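Local coordinates for protein exopolyphosphatase (Aquifex aeolicus, PDB 1T6C) that probably hydrolyses phosphoanhydride bonds of polyphosphate or guanosine pentaphosphate, as a calcium-binding member of the actin-like Ppx/GppA phosphatase family, at residues Arg42-Ser47 with Leu70-Lys75. Sequence-based numbering, arbitrary orientation.
Sequences RGRITS and LKEYKK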
# COMPACT_ATOMS: atom_id res chain seq x y z
N ARG A 42 -14.60 0.03 -6.15
CA ARG A 42 -14.36 0.21 -7.58
C ARG A 42 -12.92 0.63 -7.82
O ARG A 42 -12.26 1.24 -6.98
CB ARG A 42 -15.27 1.30 -8.18
CG ARG A 42 -16.72 0.99 -8.18
CD ARG A 42 -17.07 -0.10 -9.19
NE ARG A 42 -18.49 -0.41 -9.25
CZ ARG A 42 -19.09 -1.32 -8.50
NH1 ARG A 42 -18.39 -2.01 -7.64
NH2 ARG A 42 -20.39 -1.55 -8.62
N GLY A 43 -12.42 0.30 -9.00
CA GLY A 43 -11.07 0.66 -9.39
C GLY A 43 -11.07 0.93 -10.87
O GLY A 43 -11.72 0.21 -11.64
N ARG A 44 -10.39 1.97 -11.28
CA ARG A 44 -10.25 2.26 -12.70
C ARG A 44 -8.82 2.70 -12.95
O ARG A 44 -8.29 3.56 -12.23
CB ARG A 44 -11.24 3.35 -13.14
CG ARG A 44 -12.66 2.87 -13.40
CD ARG A 44 -13.56 2.77 -12.16
NE ARG A 44 -14.70 1.85 -12.33
CZ ARG A 44 -15.89 2.18 -12.84
NH1 ARG A 44 -16.14 3.42 -13.25
NH2 ARG A 44 -16.85 1.27 -12.94
N ILE A 45 -8.19 2.16 -14.00
CA ILE A 45 -6.84 2.55 -14.34
C ILE A 45 -6.96 3.80 -15.22
O ILE A 45 -7.60 3.76 -16.28
CB ILE A 45 -6.09 1.39 -15.05
CG1 ILE A 45 -5.92 0.19 -14.10
CG2 ILE A 45 -4.73 1.90 -15.59
CD1 ILE A 45 -5.59 -1.16 -14.80
N THR A 46 -6.41 4.92 -14.76
CA THR A 46 -6.37 6.13 -15.58
C THR A 46 -4.97 6.65 -15.90
O THR A 46 -4.84 7.62 -16.62
CB THR A 46 -7.20 7.28 -14.96
OG1 THR A 46 -6.58 7.74 -13.76
CG2 THR A 46 -8.61 6.82 -14.58
N SER A 47 -3.95 6.03 -15.34
CA SER A 47 -2.56 6.32 -15.64
C SER A 47 -2.24 7.80 -15.58
O SER A 47 -1.66 8.36 -16.53
CB SER A 47 -2.18 5.72 -17.00
OG SER A 47 -2.55 4.35 -17.05
N LEU A 70 -14.22 10.05 -11.44
CA LEU A 70 -14.57 10.67 -10.17
C LEU A 70 -16.05 11.05 -10.17
O LEU A 70 -16.70 10.93 -9.15
CB LEU A 70 -13.65 11.87 -9.85
CG LEU A 70 -12.20 11.52 -9.57
CD1 LEU A 70 -11.33 12.74 -9.47
CD2 LEU A 70 -12.08 10.69 -8.28
N LYS A 71 -16.58 11.53 -11.30
CA LYS A 71 -18.00 11.80 -11.39
C LYS A 71 -18.83 10.53 -11.14
O LYS A 71 -19.81 10.57 -10.41
CB LYS A 71 -18.37 12.47 -12.73
CG LYS A 71 -17.82 13.86 -12.90
CD LYS A 71 -18.10 14.39 -14.32
CE LYS A 71 -17.84 15.83 -14.48
NZ LYS A 71 -18.15 16.24 -15.90
N GLU A 72 -18.39 9.41 -11.72
CA GLU A 72 -19.06 8.14 -11.54
C GLU A 72 -19.00 7.70 -10.09
O GLU A 72 -20.00 7.27 -9.54
CB GLU A 72 -18.45 7.10 -12.47
CG GLU A 72 -18.78 7.44 -13.92
CD GLU A 72 -17.92 6.74 -14.95
OE1 GLU A 72 -17.15 5.82 -14.57
OE2 GLU A 72 -18.04 7.11 -16.16
N TYR A 73 -17.86 7.92 -9.44
CA TYR A 73 -17.74 7.59 -8.02
C TYR A 73 -18.63 8.48 -7.18
O TYR A 73 -19.27 8.01 -6.26
CB TYR A 73 -16.30 7.69 -7.55
CG TYR A 73 -15.35 6.62 -8.09
CD1 TYR A 73 -15.82 5.54 -8.85
CD2 TYR A 73 -14.02 6.66 -7.77
CE1 TYR A 73 -14.94 4.59 -9.35
CE2 TYR A 73 -13.15 5.71 -8.20
CZ TYR A 73 -13.62 4.67 -8.99
OH TYR A 73 -12.73 3.73 -9.41
N LYS A 74 -18.71 9.76 -7.50
CA LYS A 74 -19.57 10.66 -6.75
C LYS A 74 -21.06 10.26 -6.87
O LYS A 74 -21.81 10.36 -5.92
CB LYS A 74 -19.35 12.11 -7.22
CG LYS A 74 -20.13 13.19 -6.46
CD LYS A 74 -19.89 13.16 -4.94
CE LYS A 74 -20.43 14.45 -4.26
NZ LYS A 74 -21.86 14.75 -4.61
N LYS A 75 -21.46 9.76 -8.03
CA LYS A 75 -22.85 9.32 -8.27
C LYS A 75 -23.16 8.13 -7.35
O LYS A 75 -24.26 8.06 -6.79
CB LYS A 75 -23.04 8.92 -9.73
CG LYS A 75 -23.26 10.08 -10.65
CD LYS A 75 -23.44 9.59 -12.10
CE LYS A 75 -23.51 10.77 -13.07
NZ LYS A 75 -23.28 10.36 -14.49
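Arg42 and Arg44 meet Glu72 and Tyr73 where strand 42-45 runs almost antiparallel to helix 70-75, the two axes 10.5 Å apart at an angle of 172°. Tyr73 bridges this gap: its ring reaches the strand between the two arginines, and its hydroxyl ends close to the backbone at Gly43. On one side CB of Arg42 lies 3.5 Å from CE1 of Tyr73, before that arginine bends at chi2 and carries its guanidinium away from residues 70-75. On the other, CD of Arg44 comes to 3.6 Å from CE1 of Tyr73 and 3.0 Å from its OH, a tight approach of a methylene to a phenolic oxygen. Arg44 and Tyr73 run past each other in opposite senses, with guanidinium and ring planes 47° apart. A turn at chi2 (84°) directs the Arg44 chain back along the tyrosine to the helix, where NH1 forms a salt bridge with OE1 of Glu72 at 2.9 Å. That oxygen sits at the guanidinium edge, in its plane, while the carboxylate stands nearly perpendicular to it. Shortening Arg44 to an alanine is likely to leave Glu72 without this cationic mate and to remove the methylene that lies against CE1 and OH of Tyr73. The tyrosine hydroxyl is hydrogen-bonded to the backbone O of Val24 on the adjacent strand 23-32, to which Arg42 and Arg44 also pair through their backbones. The contact therefore packs helix 60-79 against the outermost strand 35-45 of the five-stranded sheet in this actin-like fold, with Leu70 reaching further across to strands 23-32 and 12-19.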